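Local coordinates for protein acetyltransferase-like, GNAT family (Bacteroides thetaiotaomicron, PDB 3EY5) that probably transfers an acetyl group to an amine, as a putative N-acetyltransferase of the GNAT family, at residues I47-N52 against T66-D71; F73-H78 against T174-V179. All blocks are in the same frame, centred on the assembly; numbering follows the deposited sequence.

From the N terminus the chain runs through strand 6-9 and helices 15-28 and 37-46 before contact 1, which closes a loop of 13 residues between 47-52 and 66-71, most of them in the two hairpin strands. Strand 74-81 follows in the same sheet. Contact 2 opens from it and closes only 95 residues later, when the end of helix 161-176 returns to this strand, so the two closures lie in series. Their centres are about 8 Å apart and W68 joins them: its backbone N pairs with Y75 O and its NE1 with E77 OE1. Contact 1 pairs two strands of the sheet; contact 2 ties the next strand to the end of the C-terminal helix.

Contact 1 (I47-N52 against T66-D71); sequences IGNFHN and TYWDFD
F50 and W68 face each other as a non-hydrogen-bonded pair of antiparallel strands, and here the packing is tight and buried. F50 CB sits over the six-membered ring of W68, 4.0 Å from its centroid, as a CH-pi contact. With CG anti to the backbone N (chi1 175°), the F50 ring reaches over the indole, CD1 lying 3.4 Å from W68 CE2, the ring planes oblique at 55°. W68 NE1 is taken by E77 OE1, which helps to hold the indole's orientation, while N49 ND2 lies at its edge. F50 CZ continues to T66 CB, 3.8 Å away. The opposite sheet face, carrying the partly exposed H51, is nearer solvent yet still closely packed: H51 CB rests over the buried Y67 ring, 3.8 Å from its centroid, and the rings are nearly parallel, 22° apart, but displaced until little of one lies above the other. Backbone bonds H51 N to Y67 O (2.8 Å) and Y67 N to H51 O (2.9 Å) join this pair. At the partly exposed end, D69 N donates almost straight to N49 O (2.9 Å), and N49 ND2 adds a weak bond to D69 O. D69 OD1 then accepts from D71 N in an Asx turn, ending one arm of an antiparallel beta hairpin in the GNAT sheet.

Contact 2 (F73-H78 against T174-V179); sequences FYYVEH and TIVYGV
The backbones of strand 74-78 and the end of helix 161-176 stay well apart, E77 CA and V176 CA, the nearest pair, being 8.4 Å from each other, so side chains alone bridge them. Y75 and Y177 meet through their hydroxyls: Y75 OH and Y177 OH are 2.6 Å apart in a hydrogen bond that either could donate. The two side chains run roughly perpendicular, and each hydroxyl lies at the edge of the other ring, near its plane. A chi1 of 173° swings the Y75 ring away from its own backbone N and toward the helix end; its OH also has a weak bond to E109 OE2. V176 packs with both branches: CG2 is 3.9 Å from Y75 CD2, while CG1 touches E77 CD, also at 3.9 Å, and lies over one face of its neighbour Y177. E77 reaches out to V176 on an extended chain, the valine pointing back at it. Carboxylate OE1 of E77 is engaged by W68; OE2 forms a hydrogen bond with Y142 OH and a salt bridge with R35 NH2, which also bonds V176 O and so ties the helix end to the same cluster. Within strand 74-81, the central GNAT strand that pairs parallel with strand 106-110, E77 and H78 both face T66 in a classic beta bulge; as in other GNAT enzymes, it probably lies where acetyl-CoA would bind.

Contact 1 (I47-N52 against T66-D71)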
loop_
_atom_site.group_PDB
_atom_site.type_symbol
_atom_site.label_atom_id
_atom_site.label_comp_id
_atom_site.label_asym_id
_atom_site.label_seq_id
_atom_site.Cartn_x
_atom_site.Cartn_y
_atom_site.Cartn_z
ATOM N N ILE A 47 14.604 5.087 -6.313
ATOM C CA ILE A 47 13.703 6.180 -5.943
ATOM C C ILE A 47 13.659 6.385 -4.424
ATOM O O ILE A 47 13.143 5.539 -3.674
ATOM C CB ILE A 47 12.277 6.008 -6.575
ATOM C CG1 ILE A 47 12.336 6.128 -8.101
ATOM C CG2 ILE A 47 11.271 7.002 -6.005
ATOM C CD1 ILE A 47 13.447 7.054 -8.626
ATOM N N GLY A 48 14.204 7.525 -3.999
ATOM C CA GLY A 48 14.510 7.819 -2.592
ATOM C C GLY A 48 13.320 7.992 -1.677
ATOM O O GLY A 48 13.380 7.608 -0.507
ATOM N N ASN A 49 12.238 8.560 -2.206
ATOM C CA ASN A 49 10.991 8.644 -1.464
ATOM C C ASN A 49 10.048 7.420 -1.696
ATOM O O ASN A 49 8.903 7.455 -1.296
ATOM C CB ASN A 49 10.289 9.947 -1.824
ATOM C CG ASN A 49 9.730 9.922 -3.230
ATOM O OD1 ASN A 49 10.374 9.433 -4.157
ATOM N ND2 ASN A 49 8.516 10.426 -3.398
ATOM N N PHE A 50 10.544 6.354 -2.332
ATOM C CA PHE A 50 9.820 5.091 -2.430
ATOM C C PHE A 50 10.485 4.094 -1.485
ATOM O O PHE A 50 11.713 3.928 -1.489
ATOM C CB PHE A 50 9.763 4.543 -3.898
ATOM C CG PHE A 50 9.126 3.155 -4.013
ATOM C CD1 PHE A 50 7.754 2.988 -3.827
ATOM C CD2 PHE A 50 9.910 2.018 -4.239
ATOM C CE1 PHE A 50 7.154 1.707 -3.880
ATOM C CE2 PHE A 50 9.324 0.726 -4.288
ATOM C CZ PHE A 50 7.945 0.581 -4.111
ATOM N N HIS A 51 9.688 3.411 -0.682
ATOM C CA HIS A 51 10.258 2.545 0.329
ATOM C C HIS A 51 9.635 1.159 0.269
ATOM O O HIS A 51 8.414 0.996 0.436
ATOM C CB HIS A 51 10.048 3.130 1.723
ATOM C CG HIS A 51 10.645 4.489 1.908
ATOM N ND1 HIS A 51 11.941 4.680 2.337
ATOM C CD2 HIS A 51 10.128 5.727 1.714
ATOM C CE1 HIS A 51 12.198 5.975 2.411
ATOM N NE2 HIS A 51 11.117 6.631 2.029
ATOM N N ASN A 52 10.491 0.172 0.032
ATOM C CA ASN A 52 10.090 -1.228 0.026
ATOM C C ASN A 52 10.523 -1.885 1.340
ATOM O O ASN A 52 11.702 -1.851 1.688
ATOM C CB ASN A 52 10.749 -1.923 -1.179
ATOM C CG ASN A 52 10.038 -3.195 -1.590
ATOM O OD1 ASN A 52 9.367 -3.854 -0.769
ATOM N ND2 ASN A 52 10.165 -3.551 -2.890
ATOM N N THR A 66 4.934 -1.551 0.848
ATOM C CA THR A 66 5.652 -0.554 0.085
ATOM C C THR A 66 4.877 0.728 0.297
ATOM O O THR A 66 3.636 0.707 0.401
ATOM C CB THR A 66 5.652 -0.910 -1.455
ATOM O OG1 THR A 66 4.304 -0.975 -1.944
ATOM C CG2 THR A 66 6.243 -2.220 -1.658
ATOM N N TYR A 67 5.600 1.826 0.426
ATOM C CA TYR A 67 4.963 3.094 0.605
ATOM C C TYR A 67 5.818 4.222 0.047
ATOM O O TYR A 67 7.043 4.106 -0.139
ATOM C CB TYR A 67 4.600 3.320 2.092
ATOM C CG TYR A 67 5.792 3.556 2.975
ATOM C CD1 TYR A 67 6.367 4.815 3.063
ATOM C CD2 TYR A 67 6.371 2.506 3.710
ATOM C CE1 TYR A 67 7.471 5.048 3.851
ATOM C CE2 TYR A 67 7.506 2.733 4.528
ATOM C CZ TYR A 67 8.045 4.004 4.569
ATOM O OH TYR A 67 9.131 4.271 5.344
ATOM N N TRP A 68 5.144 5.329 -0.214
ATOM C CA TRP A 68 5.791 6.543 -0.630
ATOM C C TRP A 68 5.715 7.575 0.485
ATOM O O TRP A 68 4.694 7.731 1.176
ATOM C CB TRP A 68 5.104 7.119 -1.847
ATOM C CG TRP A 68 5.135 6.239 -3.024
ATOM C CD1 TRP A 68 4.400 5.089 -3.205
ATOM C CD2 TRP A 68 5.923 6.412 -4.208
ATOM N NE1 TRP A 68 4.687 4.537 -4.409
ATOM C CE2 TRP A 68 5.620 5.325 -5.058
ATOM C CE3 TRP A 68 6.878 7.370 -4.623
ATOM C CZ2 TRP A 68 6.197 5.179 -6.322
ATOM C CZ3 TRP A 68 7.474 7.222 -5.887
ATOM C CH2 TRP A 68 7.130 6.136 -6.719
ATOM N N ASP A 69 6.810 8.313 0.583
ATOM C CA ASP A 69 6.974 9.423 1.494
ATOM C C ASP A 69 6.691 10.721 0.704
ATOM O O ASP A 69 7.415 11.033 -0.236
ATOM C CB ASP A 69 8.411 9.344 2.005
ATOM C CG ASP A 69 8.855 10.589 2.780
ATOM O OD1 ASP A 69 7.993 11.371 3.291
ATOM O OD2 ASP A 69 10.102 10.774 2.889
ATOM N N PHE A 70 5.636 11.453 1.073
ATOM C CA PHE A 70 5.264 12.732 0.435
ATOM C C PHE A 70 5.291 13.918 1.404
ATOM O O PHE A 70 4.496 14.856 1.276
ATOM C CB PHE A 70 3.862 12.679 -0.196
ATOM C CG PHE A 70 3.760 11.812 -1.414
ATOM C CD1 PHE A 70 3.094 10.598 -1.362
ATOM C CD2 PHE A 70 4.315 12.211 -2.629
ATOM C CE1 PHE A 70 2.980 9.798 -2.501
ATOM C CE2 PHE A 70 4.215 11.404 -3.761
ATOM C CZ PHE A 70 3.546 10.191 -3.686
ATOM N N ASP A 71 6.203 13.881 2.375
ATOM C CA ASP A 71 6.477 15.011 3.295
ATOM C C ASP A 71 5.296 15.358 4.189
ATOM O O ASP A 71 5.447 15.416 5.392
ATOM C CB ASP A 71 6.980 16.275 2.571
ATOM C CG ASP A 71 7.919 15.963 1.423
ATOM O OD1 ASP A 71 9.036 15.457 1.682
ATOM O OD2 ASP A 71 7.523 16.236 0.261
#

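Contact 2 (F73-H78 against T174-V179)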
loop_
_atom_site.group_PDB
_atom_site.type_symbol
_atom_site.label_atom_id
_atom_site.label_comp_id
_atom_site.label_asym_id
_atom_site.label_seq_id
_atom_site.Cartn_x
_atom_site.Cartn_y
_atom_site.Cartn_z
ATOM N N PHE A 73 2.431 13.446 4.125
ATOM C CA PHE A 73 1.720 12.168 4.361
ATOM C C PHE A 73 2.492 11.042 3.692
ATOM O O PHE A 73 3.384 11.310 2.850
ATOM C CB PHE A 73 0.287 12.187 3.799
ATOM C CG PHE A 73 0.233 12.328 2.303
ATOM C CD1 PHE A 73 0.025 11.223 1.487
ATOM C CD2 PHE A 73 0.361 13.560 1.710
ATOM C CE1 PHE A 73 -0.014 11.353 0.110
ATOM C CE2 PHE A 73 0.339 13.693 0.313
ATOM C CZ PHE A 73 0.144 12.595 -0.482
ATOM N N TYR A 74 2.100 9.804 4.051
ATOM C CA TYR A 74 2.573 8.575 3.455
ATOM C C TYR A 74 1.452 7.863 2.660
ATOM O O TYR A 74 0.280 7.803 3.107
ATOM C CB TYR A 74 3.059 7.615 4.553
ATOM C CG TYR A 74 4.231 8.109 5.376
ATOM C CD1 TYR A 74 5.503 8.248 4.819
ATOM C CD2 TYR A 74 4.064 8.424 6.718
ATOM C CE1 TYR A 74 6.598 8.710 5.596
ATOM C CE2 TYR A 74 5.142 8.872 7.514
ATOM C CZ TYR A 74 6.397 9.007 6.946
ATOM O OH TYR A 74 7.422 9.458 7.738
ATOM N N TYR A 75 1.833 7.313 1.502
ATOM C CA TYR A 75 0.899 6.574 0.650
ATOM C C TYR A 75 1.305 5.117 0.618
ATOM O O TYR A 75 2.451 4.803 0.231
ATOM C CB TYR A 75 0.913 7.105 -0.786
ATOM C CG TYR A 75 0.086 6.251 -1.706
ATOM C CD1 TYR A 75 -1.298 6.093 -1.489
ATOM C CD2 TYR A 75 0.672 5.576 -2.784
ATOM C CE1 TYR A 75 -2.062 5.296 -2.320
ATOM C CE2 TYR A 75 -0.100 4.777 -3.636
ATOM C CZ TYR A 75 -1.462 4.639 -3.375
ATOM O OH TYR A 75 -2.264 3.884 -4.208
ATOM N N VAL A 76 0.406 4.238 1.055
ATOM C CA VAL A 76 0.711 2.816 1.060
ATOM C C VAL A 76 0.339 2.223 -0.317
ATOM O O VAL A 76 -0.850 2.212 -0.726
ATOM C CB VAL A 76 0.041 2.044 2.237
ATOM C CG1 VAL A 76 0.211 0.552 2.022
ATOM C CG2 VAL A 76 0.667 2.472 3.607
ATOM N N GLU A 77 1.348 1.773 -1.056
ATOM C CA GLU A 77 1.082 1.268 -2.408
ATOM C C GLU A 77 0.648 -0.207 -2.352
ATOM O O GLU A 77 -0.479 -0.544 -2.747
ATOM C CB GLU A 77 2.284 1.504 -3.339
ATOM C CG GLU A 77 1.894 1.665 -4.798
ATOM C CD GLU A 77 3.086 1.632 -5.748
ATOM O OE1 GLU A 77 4.198 1.945 -5.317
ATOM O OE2 GLU A 77 2.921 1.279 -6.930
ATOM N N HIS A 78 1.497 -1.087 -1.836
ATOM C CA HIS A 78 1.039 -2.447 -1.599
ATOM C C HIS A 78 1.356 -2.912 -0.221
ATOM O O HIS A 78 2.325 -2.496 0.399
ATOM C CB HIS A 78 1.663 -3.421 -2.574
ATOM C CG HIS A 78 1.284 -3.169 -3.987
ATOM N ND1 HIS A 78 2.125 -2.552 -4.881
ATOM C CD2 HIS A 78 0.141 -3.416 -4.652
ATOM C CE1 HIS A 78 1.525 -2.445 -6.049
ATOM N NE2 HIS A 78 0.318 -2.967 -5.939
ATOM N N THR A 174 0.313 11.672 -10.373
ATOM C CA THR A 174 1.469 12.092 -11.143
ATOM C C THR A 174 2.706 11.314 -10.705
ATOM O O THR A 174 3.418 10.784 -11.563
ATOM C CB THR A 174 1.677 13.597 -11.085
ATOM O OG1 THR A 174 1.645 14.016 -9.724
ATOM C CG2 THR A 174 0.543 14.325 -11.802
ATOM N N ILE A 175 2.920 11.187 -9.392
ATOM C CA ILE A 175 4.153 10.600 -8.863
ATOM C C ILE A 175 4.142 9.091 -8.801
ATOM O O ILE A 175 5.136 8.444 -9.129
ATOM C CB ILE A 175 4.509 11.164 -7.487
ATOM C CG1 ILE A 175 4.721 12.675 -7.631
ATOM C CG2 ILE A 175 5.821 10.507 -6.976
ATOM C CD1 ILE A 175 4.187 13.497 -6.505
ATOM N N VAL A 176 3.025 8.512 -8.383
ATOM C CA VAL A 176 3.022 7.073 -8.233
ATOM C C VAL A 176 2.676 6.373 -9.555
ATOM O O VAL A 176 3.246 5.338 -9.909
ATOM C CB VAL A 176 2.109 6.645 -7.071
ATOM C CG1 VAL A 176 1.932 5.143 -7.053
ATOM C CG2 VAL A 176 2.705 7.152 -5.745
ATOM N N TYR A 177 1.729 6.954 -10.264
ATOM C CA TYR A 177 1.122 6.308 -11.426
ATOM C C TYR A 177 1.599 6.877 -12.755
ATOM O O TYR A 177 1.302 6.303 -13.810
ATOM C CB TYR A 177 -0.404 6.304 -11.286
ATOM C CG TYR A 177 -0.800 5.465 -10.085
ATOM C CD1 TYR A 177 -1.158 6.059 -8.896
ATOM C CD2 TYR A 177 -0.796 4.075 -10.146
ATOM C CE1 TYR A 177 -1.515 5.309 -7.788
ATOM C CE2 TYR A 177 -1.118 3.301 -9.037
ATOM C CZ TYR A 177 -1.481 3.938 -7.855
ATOM O OH TYR A 177 -1.828 3.216 -6.725
ATOM N N GLY A 178 2.380 7.958 -12.686
ATOM C CA GLY A 178 3.017 8.550 -13.860
ATOM C C GLY A 178 2.047 9.120 -14.872
ATOM O O GLY A 178 2.352 9.162 -16.069
ATOM N N VAL A 179 0.886 9.578 -14.399
ATOM C CA VAL A 179 -0.047 10.351 -15.241
ATOM C C VAL A 179 0.546 11.714 -15.663
ATOM O O VAL A 179 1.222 12.371 -14.864
ATOM C CB VAL A 179 -1.440 10.531 -14.552
ATOM C CG1 VAL A 179 -2.306 11.581 -15.277
ATOM C CG2 VAL A 179 -2.154 9.195 -14.477
#